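Local coordinates for amorpha-4,11-diene synthase (Artemisia annua, PDB 4GAX), which is a sesquiterpene synthase that probably ionises and cyclises farnesyl diphosphate with release of diphosphate, at residues K452-L455 with G456-L459; E489-A492 with K493-Y497; K498-E501 with D502-D506; V529-L532 with D533-Y536. All coordinates share one frame; numbering follows the deposited sequence.

Contact 1 of 4, residues K452-L455 with G456-L459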
loop_
_atom_site.group_PDB
_atom_site.type_symbol
_atom_site.label_atom_id
_atom_site.label_comp_id
_atom_site.label_asym_id
_atom_site.label_seq_id
_atom_site.Cartn_x
_atom_site.Cartn_y
_atom_site.Cartn_z
ATOM N N LYS A 452 -8.531 2.741 -8.292
ATOM C CA LYS A 452 -7.347 3.304 -7.655
ATOM C C LYS A 452 -7.118 4.742 -8.129
ATOM O O LYS A 452 -6.948 5.659 -7.316
ATOM C CB LYS A 452 -6.120 2.449 -7.981
ATOM C CG LYS A 452 -4.819 2.949 -7.365
ATOM C CD LYS A 452 -3.647 2.040 -7.763
ATOM C CE LYS A 452 -2.322 2.507 -7.146
ATOM N NZ LYS A 452 -2.047 3.952 -7.395
ATOM N N GLY A 453 -7.142 4.939 -9.446
ATOM C CA GLY A 453 -6.955 6.263 -10.020
ATOM C C GLY A 453 -7.987 7.278 -9.549
ATOM O O GLY A 453 -7.644 8.417 -9.211
ATOM N N ILE A 454 -9.257 6.877 -9.528
ATOM C CA ILE A 454 -10.329 7.777 -9.104
ATOM C C ILE A 454 -10.222 8.091 -7.607
ATOM O O ILE A 454 -10.361 9.247 -7.187
ATOM C CB ILE A 454 -11.717 7.174 -9.373
ATOM C CG1 ILE A 454 -11.952 6.985 -10.875
ATOM C CG2 ILE A 454 -12.808 8.073 -8.797
ATOM C CD1 ILE A 454 -13.308 6.361 -11.195
ATOM N N LEU A 455 -9.973 7.058 -6.806
ATOM C CA LEU A 455 -9.831 7.221 -5.360
ATOM C C LEU A 455 -8.676 8.173 -5.037
ATOM O O LEU A 455 -8.790 9.020 -4.156
ATOM C CB LEU A 455 -9.577 5.865 -4.704
ATOM C CG LEU A 455 -9.269 5.851 -3.199
ATOM C CD1 LEU A 455 -10.393 6.467 -2.388
ATOM C CD2 LEU A 455 -9.015 4.431 -2.736
ATOM N N GLY A 456 -7.568 8.017 -5.760
ATOM C CA GLY A 456 -6.402 8.863 -5.584
ATOM C C GLY A 456 -6.731 10.321 -5.838
ATOM O O GLY A 456 -6.272 11.207 -5.106
ATOM N N ARG A 457 -7.528 10.569 -6.874
ATOM C CA ARG A 457 -7.952 11.918 -7.193
ATOM C C ARG A 457 -8.879 12.446 -6.106
ATOM O O ARG A 457 -8.753 13.597 -5.693
ATOM C CB ARG A 457 -8.644 11.947 -8.560
ATOM C CG ARG A 457 -8.759 13.324 -9.188
ATOM C CD ARG A 457 -9.531 13.270 -10.508
ATOM N NE ARG A 457 -10.734 12.446 -10.395
ATOM C CZ ARG A 457 -11.844 12.816 -9.760
ATOM N NH1 ARG A 457 -11.916 14.003 -9.169
ATOM N NH2 ARG A 457 -12.883 11.994 -9.712
ATOM N N ARG A 458 -9.800 11.606 -5.630
ATOM C CA ARG A 458 -10.740 12.032 -4.590
ATOM C C ARG A 458 -10.020 12.326 -3.277
ATOM O O ARG A 458 -10.328 13.306 -2.597
ATOM C CB ARG A 458 -11.826 10.978 -4.341
ATOM C CG ARG A 458 -12.669 10.610 -5.561
ATOM C CD ARG A 458 -13.675 11.690 -5.920
ATOM N NE ARG A 458 -14.314 11.417 -7.206
ATOM C CZ ARG A 458 -15.308 12.135 -7.724
ATOM N NH1 ARG A 458 -15.795 13.177 -7.064
ATOM N NH2 ARG A 458 -15.819 11.807 -8.904
ATOM N N LEU A 459 -9.073 11.468 -2.911
ATOM C CA LEU A 459 -8.363 11.647 -1.642
ATOM C C LEU A 459 -7.515 12.917 -1.671
ATOM O O LEU A 459 -7.407 13.628 -0.667
ATOM C CB LEU A 459 -7.504 10.424 -1.314
ATOM C CG LEU A 459 -8.318 9.200 -0.866
ATOM C CD1 LEU A 459 -7.419 7.987 -0.654
ATOM C CD2 LEU A 459 -9.106 9.518 0.410
#
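Leu455 and Leu459 meet through different first torsions. CG of Leu455 lies anti to the backbone N (chi1 174°), while CG of Leu459 lies anti to the carbonyl carbon (chi1 -73°). The two side chains meet at a slant, one helical turn apart, with Leu455 CD1 3.8 Å from Leu459 CG. The Leu459 branch point also rests on the backbone, with its CG 3.3 Å from Leu455 O. On another face of the helix, CG of Arg458 lies 3.1 Å from Ile454 O. The Arg458 chain then bends at chi2 and runs alongside Ile454 in the same direction. The CG2 methyl of Ile454 sits at the edge of the Arg458 guanidinium, near its plane, 4.0 Å from NE. The same methyl touches Arg457 NH2. Arg457 NH1 lies 4.0 Å above the plane of the Arg458 guanidinium, toward its rim. Arg457 NE makes a salt bridge with Asp410, which Arg458 also touches. That carboxylate probably offsets part of the gathered positive charge. Four backbone bonds of the i to i+4 kind run through the segment. The one from Leu459 N to Leu455 O is 2.8 Å long and fairly straight, at 160°. Leu455 also packs on Val500 and Trp504 of helix 489-513. These are regular alpha-helical turns of the class I terpene synthase fold. The helix leads into Asp461, in a stretch whose sequence resembles the NSE/DTE metal-binding motif of that family.

Contact 2 of 4, residues E489-A492 with K493-Y497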
loop_
_atom_site.group_PDB
_atom_site.type_symbol
_atom_site.label_atom_id
_atom_site.label_comp_id
_atom_site.label_asym_id
_atom_site.label_seq_id
_atom_site.Cartn_x
_atom_site.Cartn_y
_atom_site.Cartn_z
ATOM N N GLU A 489 -20.975 23.402 3.271
ATOM C CA GLU A 489 -19.714 22.689 3.454
ATOM C C GLU A 489 -19.896 21.376 4.210
ATOM O O GLU A 489 -19.287 20.355 3.855
ATOM C CB GLU A 489 -18.692 23.564 4.183
ATOM C CG GLU A 489 -17.330 22.889 4.373
ATOM C CD GLU A 489 -16.459 23.578 5.426
ATOM O OE1 GLU A 489 -16.823 24.686 5.884
ATOM O OE2 GLU A 489 -15.409 23.008 5.796
ATOM N N GLU A 490 -20.733 21.398 5.246
ATOM C CA GLU A 490 -20.919 20.206 6.077
ATOM C C GLU A 490 -21.511 19.040 5.284
ATOM O O GLU A 490 -21.051 17.903 5.400
ATOM C CB GLU A 490 -21.784 20.500 7.301
ATOM C CG GLU A 490 -21.899 19.301 8.243
ATOM C CD GLU A 490 -22.602 19.641 9.547
ATOM O OE1 GLU A 490 -22.562 18.798 10.476
ATOM O OE2 GLU A 490 -23.192 20.745 9.639
ATOM N N TYR A 491 -22.516 19.337 4.466
ATOM C CA TYR A 491 -23.201 18.319 3.673
ATOM C C TYR A 491 -22.274 17.843 2.561
ATOM O O TYR A 491 -22.166 16.650 2.306
ATOM C CB TYR A 491 -24.490 18.908 3.090
ATOM C CG TYR A 491 -25.448 17.920 2.446
ATOM C CD1 TYR A 491 -25.376 16.553 2.709
ATOM C CD2 TYR A 491 -26.435 18.368 1.572
ATOM C CE1 TYR A 491 -26.265 15.658 2.106
ATOM C CE2 TYR A 491 -27.324 17.489 0.969
ATOM C CZ TYR A 491 -27.239 16.138 1.238
ATOM O OH TYR A 491 -28.130 15.270 0.633
ATOM N N ALA A 492 -21.593 18.782 1.911
ATOM C CA ALA A 492 -20.617 18.440 0.880
ATOM C C ALA A 492 -19.570 17.462 1.395
ATOM O O ALA A 492 -19.274 16.447 0.743
ATOM C CB ALA A 492 -19.952 19.705 0.330
ATOM N N LYS A 493 -19.022 17.746 2.573
ATOM C CA LYS A 493 -17.995 16.876 3.148
ATOM C C LYS A 493 -18.533 15.475 3.389
ATOM O O LYS A 493 -17.859 14.485 3.101
ATOM C CB LYS A 493 -17.446 17.456 4.456
ATOM C CG LYS A 493 -16.523 18.662 4.293
ATOM C CD LYS A 493 -15.105 18.254 3.908
ATOM C CE LYS A 493 -14.091 18.750 4.936
ATOM N NZ LYS A 493 -12.682 18.620 4.457
ATOM N N ASN A 494 -19.748 15.385 3.921
ATOM C CA ASN A 494 -20.370 14.075 4.120
ATOM C C ASN A 494 -20.588 13.298 2.817
ATOM O O ASN A 494 -20.344 12.083 2.751
ATOM C CB ASN A 494 -21.686 14.217 4.883
ATOM C CG ASN A 494 -21.475 14.279 6.382
ATOM O OD1 ASN A 494 -21.395 13.243 7.050
ATOM N ND2 ASN A 494 -21.366 15.497 6.920
ATOM N N LEU A 495 -21.036 14.008 1.785
ATOM C CA LEU A 495 -21.257 13.399 0.481
ATOM C C LEU A 495 -19.951 12.905 -0.117
ATOM O O LEU A 495 -19.873 11.768 -0.601
ATOM C CB LEU A 495 -21.912 14.403 -0.458
ATOM C CG LEU A 495 -23.346 14.759 -0.064
ATOM C CD1 LEU A 495 -23.872 15.928 -0.889
ATOM C CD2 LEU A 495 -24.267 13.560 -0.192
ATOM N N LEU A 496 -18.925 13.753 -0.075
ATOM C CA LEU A 496 -17.621 13.398 -0.626
ATOM C C LEU A 496 -16.993 12.251 0.140
ATOM O O LEU A 496 -16.366 11.375 -0.451
ATOM C CB LEU A 496 -16.667 14.609 -0.631
ATOM C CG LEU A 496 -16.985 15.749 -1.596
ATOM C CD1 LEU A 496 -15.910 16.834 -1.502
ATOM C CD2 LEU A 496 -17.117 15.247 -3.035
ATOM N N TYR A 497 -17.172 12.231 1.457
ATOM C CA TYR A 497 -16.603 11.136 2.232
ATOM C C TYR A 497 -17.327 9.802 1.992
ATOM O O TYR A 497 -16.694 8.746 1.947
ATOM C CB TYR A 497 -16.488 11.505 3.714
ATOM C CG TYR A 497 -15.270 12.367 3.988
ATOM C CD1 TYR A 497 -14.030 12.039 3.440
ATOM C CD2 TYR A 497 -15.356 13.517 4.765
ATOM C CE1 TYR A 497 -12.910 12.819 3.674
ATOM C CE2 TYR A 497 -14.236 14.308 5.001
ATOM C CZ TYR A 497 -13.016 13.952 4.450
ATOM O OH TYR A 497 -11.895 14.724 4.675
HETATM O O HOH W 1 -22.024 15.978 10.041
#
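Glu490 and Asn494 are joined by hydrogen bonds of both backbone and side chain. Glu490 O accepts from Asn494 N at 3.2 Å and from Asn494 ND2 at 2.9 Å. The two donors come from opposite faces of the carbonyl plane. The ND2 bond is fairly straight (163°), and the carbonyl O lies in the amide plane of Asn494. A water links the tips of the same two residues: it donates to Glu490 OE1 at 2.9 Å and accepts from Asn494 ND2 at 3.2 Å. These bonds fix the turn of the amide. The segment forms the first turns of helix 489-513, an amphipathic helix of the all-alpha terpene synthase domain. Its inner side carries Ala492 and Leu496, which pack on helix 478-485. The apolar contact is a CH-pi pair. Tyr491 has CG anti to the backbone N (chi1 -169°), which brings its ring to Leu495. Leu495 CD1 sits over the centre of the Tyr491 ring, 3.8 Å from the centroid and 10° off the normal. Leu495 CD2 lies 3.7 Å from Tyr491 CE1. With an alanine at Leu495, the ring would probably lose the methyl over its face and be freer to turn. Glu489 and Lys493 touch through their chains, CG to CG, at 4.3 Å.

Contact 3 of 4, residues K498-E501 with D502-D506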
loop_
_atom_site.group_PDB
_atom_site.type_symbol
_atom_site.label_atom_id
_atom_site.label_comp_id
_atom_site.label_asym_id
_atom_site.label_seq_id
_atom_site.Cartn_x
_atom_site.Cartn_y
_atom_site.Cartn_z
ATOM N N LYS A 498 -18.636 9.845 1.790
ATOM C CA LYS A 498 -19.364 8.622 1.436
ATOM C C LYS A 498 -18.898 8.062 0.076
ATOM O O LYS A 498 -18.732 6.852 -0.080
ATOM C CB LYS A 498 -20.880 8.854 1.453
ATOM C CG LYS A 498 -21.657 7.884 0.563
ATOM C CD LYS A 498 -22.711 7.104 1.323
ATOM C CE LYS A 498 -23.865 6.731 0.396
ATOM N NZ LYS A 498 -23.397 6.010 -0.824
ATOM N N GLN A 499 -18.672 8.946 -0.894
ATOM C CA GLN A 499 -18.142 8.531 -2.195
ATOM C C GLN A 499 -16.805 7.798 -2.043
ATOM O O GLN A 499 -16.538 6.785 -2.715
ATOM C CB GLN A 499 -17.998 9.754 -3.100
ATOM C CG GLN A 499 -17.375 9.502 -4.456
ATOM C CD GLN A 499 -17.371 10.766 -5.304
ATOM O OE1 GLN A 499 -16.953 11.832 -4.846
ATOM N NE2 GLN A 499 -17.860 10.657 -6.536
ATOM N N VAL A 500 -15.965 8.292 -1.138
ATOM C CA VAL A 500 -14.701 7.612 -0.865
ATOM C C VAL A 500 -14.927 6.235 -0.238
ATOM O O VAL A 500 -14.261 5.249 -0.596
ATOM C CB VAL A 500 -13.781 8.478 0.020
ATOM C CG1 VAL A 500 -12.630 7.646 0.563
ATOM C CG2 VAL A 500 -13.277 9.691 -0.770
ATOM N N GLU A 501 -15.861 6.142 0.696
ATOM C CA GLU A 501 -16.164 4.842 1.294
ATOM C C GLU A 501 -16.682 3.871 0.243
ATOM O O GLU A 501 -16.347 2.685 0.259
ATOM C CB GLU A 501 -17.182 4.988 2.428
ATOM C CG GLU A 501 -16.578 5.602 3.678
ATOM C CD GLU A 501 -15.263 4.923 4.080
ATOM O OE1 GLU A 501 -14.189 5.544 3.921
ATOM O OE2 GLU A 501 -15.305 3.770 4.546
ATOM N N ASP A 502 -17.514 4.370 -0.662
ATOM C CA ASP A 502 -17.983 3.551 -1.778
ATOM C C ASP A 502 -16.812 2.972 -2.565
ATOM O O ASP A 502 -16.822 1.801 -2.941
ATOM C CB ASP A 502 -18.862 4.385 -2.706
ATOM C CG ASP A 502 -20.273 4.552 -2.174
ATOM O OD1 ASP A 502 -20.543 4.055 -1.059
ATOM O OD2 ASP A 502 -21.106 5.178 -2.871
ATOM N N LEU A 503 -15.794 3.790 -2.799
ATOM C CA LEU A 503 -14.640 3.352 -3.592
ATOM C C LEU A 503 -13.842 2.244 -2.914
ATOM O O LEU A 503 -13.401 1.295 -3.573
ATOM C CB LEU A 503 -13.737 4.547 -3.920
ATOM C CG LEU A 503 -14.331 5.462 -4.986
ATOM C CD1 LEU A 503 -13.603 6.796 -4.986
ATOM C CD2 LEU A 503 -14.263 4.804 -6.367
ATOM N N TRP A 504 -13.621 2.348 -1.607
ATOM C CA TRP A 504 -12.885 1.284 -0.923
ATOM C C TRP A 504 -13.648 -0.026 -1.065
ATOM O O TRP A 504 -13.046 -1.097 -1.211
ATOM C CB TRP A 504 -12.674 1.594 0.573
ATOM C CG TRP A 504 -11.751 2.762 0.877
ATOM C CD1 TRP A 504 -12.096 3.944 1.483
ATOM C CD2 TRP A 504 -10.337 2.841 0.621
ATOM N NE1 TRP A 504 -10.987 4.754 1.602
ATOM C CE2 TRP A 504 -9.897 4.102 1.084
ATOM C CE3 TRP A 504 -9.398 1.969 0.051
ATOM C CZ2 TRP A 504 -8.562 4.514 0.986
ATOM C CZ3 TRP A 504 -8.064 2.385 -0.049
ATOM C CH2 TRP A 504 -7.664 3.642 0.417
ATOM N N LYS A 505 -14.974 0.051 -0.997
ATOM C CA LYS A 505 -15.791 -1.150 -1.153
ATOM C C LYS A 505 -15.697 -1.702 -2.584
ATOM O O LYS A 505 -15.630 -2.923 -2.785
ATOM C CB LYS A 505 -17.251 -0.883 -0.741
ATOM C CG LYS A 505 -17.460 -0.905 0.788
ATOM C CD LYS A 505 -18.923 -0.678 1.198
ATOM C CE LYS A 505 -19.395 0.712 0.819
ATOM N NZ LYS A 505 -20.804 0.927 1.278
ATOM N N ASP A 506 -15.708 -0.812 -3.572
ATOM C CA ASP A 506 -15.545 -1.230 -4.965
ATOM C C ASP A 506 -14.202 -1.926 -5.149
ATOM O O ASP A 506 -14.089 -2.946 -5.841
ATOM C CB ASP A 506 -15.615 -0.016 -5.898
ATOM C CG ASP A 506 -17.026 0.493 -6.089
ATOM O OD1 ASP A 506 -17.969 -0.336 -6.079
ATOM O OD2 ASP A 506 -17.192 1.723 -6.255
HETATM O O HOH W 2 -23.171 3.128 -1.016
#
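Asp502 and Lys498 form an i to i+4 salt bridge along helix 489-513, in the all-alpha domain of a class I terpene synthase. The Asp502 side chain starts against the backbone of the preceding turn, with CB 3.3 Å from Gln499 O. Its CG is anti to the carbonyl carbon (chi1 -79°), which turns the carboxylate back toward Lys498. CG lies 3.5 Å from Lys498 O. At the tip, OD2 is the nearer acceptor, 3.2 Å from Lys498 NZ. OD1 is a longer second acceptor for the same NZ, and both hydrogen bonds are weak. A water bridges the same pair: it accepts from Lys498 NZ and donates to Asp502 OD1 at 2.8 Å. Lys505 NZ joins the network only through a long ion pair to OD1; its stronger partner is Glu178. An alanine in place of Asp502 would probably leave Lys498 NZ without its charge partner and let that bent chain move more freely. On another side of the helix, Val500 and Trp504 lie side by side and point the same way. Trp504 also packs on helix 519-535 and makes a cation-pi contact with Lys216. Val500 CG1 is 3.5 Å from Trp504 NE1. Glu501 OE1 comes to the edge of the indole, near its plane, 3.6 Å from Trp504 CD1.

Contact 4 of 4, residues V529-L532 with D533-Y536; sequences VHFL and DVLY
Phe531 with Val534 and Leu535 makes a buried, local contact in the last turns of helix 519-535, close to the centre of the chain. The backbone there departs from regular alpha-helical bonding. Asp533 N bonds to His530 O at 3.0 Å, an i to i+3 step, with the donor 54° above the carbonyl plane. Val529 O is 4.2 Å from Asp533 N, so the usual i to i+4 bond is absent at this step. Phe531 O then takes two donors. Leu535 N gives a straight bond (170°), while Val534 N gives a weak, bent one. Leu532 O accepts from Tyr536 N at 2.9 Å, and Tyr536 is the first residue to leave helical backbone angles. The helix belongs to the all-alpha class I terpene synthase fold. It packs between helices 447-461 and 489-513 on one hand and helix 282-292 on the other. Phe531 has CG anti to the backbone N (chi1 179°), which carries its ring forward along the helix to the next turn. Ring atom CE2 lies 3.6 Å from Leu535 CG. Its CE1 lies 4.0 Å from Val534 CG1, and these two side chains cross at about a right angle. Trp288 of helix 282-292 meets the same Phe531 ring. Leu532 and Tyr536 lie alongside each other, with CD2 of Leu532 4.2 Å from CE1 of Tyr536. Leu535 CB stands over one face of the Tyr536 ring, toward its rim.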
loop_
_atom_site.group_PDB
_atom_site.type_symbol
_atom_site.label_atom_id
_atom_site.label_comp_id
_atom_site.label_asym_id
_atom_site.label_seq_id
_atom_site.Cartn_x
_atom_site.Cartn_y
_atom_site.Cartn_z
ATOM N N VAL A 529 -2.730 0.817 -3.246
ATOM C CA VAL A 529 -4.019 1.521 -3.099
ATOM C C VAL A 529 -4.217 2.009 -1.665
ATOM O O VAL A 529 -4.614 3.150 -1.439
ATOM C CB VAL A 529 -5.225 0.610 -3.485
ATOM C CG1 VAL A 529 -6.545 1.325 -3.211
ATOM C CG2 VAL A 529 -5.150 0.212 -4.954
ATOM N N HIS A 530 -3.933 1.153 -0.688
ATOM C CA HIS A 530 -4.063 1.567 0.715
ATOM C C HIS A 530 -3.069 2.667 1.079
ATOM O O HIS A 530 -3.356 3.542 1.910
ATOM C CB HIS A 530 -3.912 0.359 1.650
ATOM C CG HIS A 530 -5.116 -0.528 1.666
ATOM N ND1 HIS A 530 -5.032 -1.902 1.727
ATOM C CD2 HIS A 530 -6.435 -0.227 1.633
ATOM C CE1 HIS A 530 -6.252 -2.414 1.724
ATOM N NE2 HIS A 530 -7.122 -1.418 1.660
ATOM N N PHE A 531 -1.909 2.644 0.433
ATOM C CA PHE A 531 -0.934 3.720 0.640
ATOM C C PHE A 531 -1.487 5.110 0.334
ATOM O O PHE A 531 -1.056 6.126 0.932
ATOM C CB PHE A 531 0.342 3.475 -0.175
ATOM C CG PHE A 531 1.358 4.554 -0.008
ATOM C CD1 PHE A 531 2.060 4.671 1.181
ATOM C CD2 PHE A 531 1.596 5.470 -1.020
ATOM C CE1 PHE A 531 2.997 5.675 1.355
ATOM C CE2 PHE A 531 2.542 6.481 -0.853
ATOM C CZ PHE A 531 3.244 6.580 0.337
ATOM N N LEU A 532 -2.446 5.184 -0.584
ATOM C CA LEU A 532 -2.989 6.497 -0.975
ATOM C C LEU A 532 -3.589 7.196 0.231
ATOM O O LEU A 532 -3.576 8.430 0.318
ATOM C CB LEU A 532 -4.056 6.366 -2.071
ATOM C CG LEU A 532 -3.679 5.721 -3.416
ATOM C CD1 LEU A 532 -4.942 5.341 -4.210
ATOM C CD2 LEU A 532 -2.805 6.645 -4.224
ATOM N N ASP A 533 -4.099 6.403 1.171
ATOM C CA ASP A 533 -4.684 6.960 2.389
ATOM C C ASP A 533 -3.619 7.643 3.240
ATOM O O ASP A 533 -3.913 8.604 3.943
ATOM C CB ASP A 533 -5.393 5.865 3.201
ATOM C CG ASP A 533 -6.551 6.408 4.027
ATOM O OD1 ASP A 533 -7.282 7.306 3.538
ATOM O OD2 ASP A 533 -6.732 5.937 5.168
ATOM N N VAL A 534 -2.383 7.147 3.167
ATOM C CA VAL A 534 -1.246 7.750 3.866
ATOM C C VAL A 534 -0.696 8.920 3.064
ATOM O O VAL A 534 -0.373 9.988 3.603
ATOM C CB VAL A 534 -0.112 6.713 4.064
ATOM C CG1 VAL A 534 1.189 7.407 4.465
ATOM C CG2 VAL A 534 -0.531 5.671 5.112
ATOM N N LEU A 535 -0.587 8.716 1.760
ATOM C CA LEU A 535 -0.121 9.769 0.866
ATOM C C LEU A 535 -0.955 11.039 1.041
ATOM O O LEU A 535 -0.415 12.137 1.191
ATOM C CB LEU A 535 -0.215 9.289 -0.585
ATOM C CG LEU A 535 0.918 9.649 -1.547
ATOM C CD1 LEU A 535 0.393 9.838 -2.972
ATOM C CD2 LEU A 535 1.704 10.858 -1.069
ATOM N N TYR A 536 -2.275 10.881 1.046
ATOM C CA TYR A 536 -3.157 12.040 1.079
ATOM C C TYR A 536 -3.872 12.226 2.419
ATOM O O TYR A 536 -5.030 12.631 2.451
ATOM C CB TYR A 536 -4.172 11.955 -0.065
ATOM C CG TYR A 536 -3.520 11.909 -1.431
ATOM C CD1 TYR A 536 -3.653 10.794 -2.248
ATOM C CD2 TYR A 536 -2.759 12.976 -1.897
ATOM C CE1 TYR A 536 -3.057 10.741 -3.495
ATOM C CE2 TYR A 536 -2.153 12.930 -3.143
ATOM C CZ TYR A 536 -2.307 11.810 -3.937
ATOM O OH TYR A 536 -1.710 11.757 -5.176
#

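How the contacts relate
Taken from the N terminus, contact 1 comes first, on helix 447-461. Contacts 2 and 3 follow end to end on helix 489-513, and contact 4 lies near the end of helix 519-535. Each joins neighbouring turns of a single helix, so none closes a long loop. They run in series, with no nesting or crossing. The ties between the helices are made by side chains across them. Contact 1 touches contact 3 through Leu455 and Trp504, and contact 4 through Lys452 and Val529. Trp504 also reaches His530, joining contacts 3 and 4. The three helices thus pack together, while contact 2 lies farther out, its centre about 26 Å from the centre of the chain.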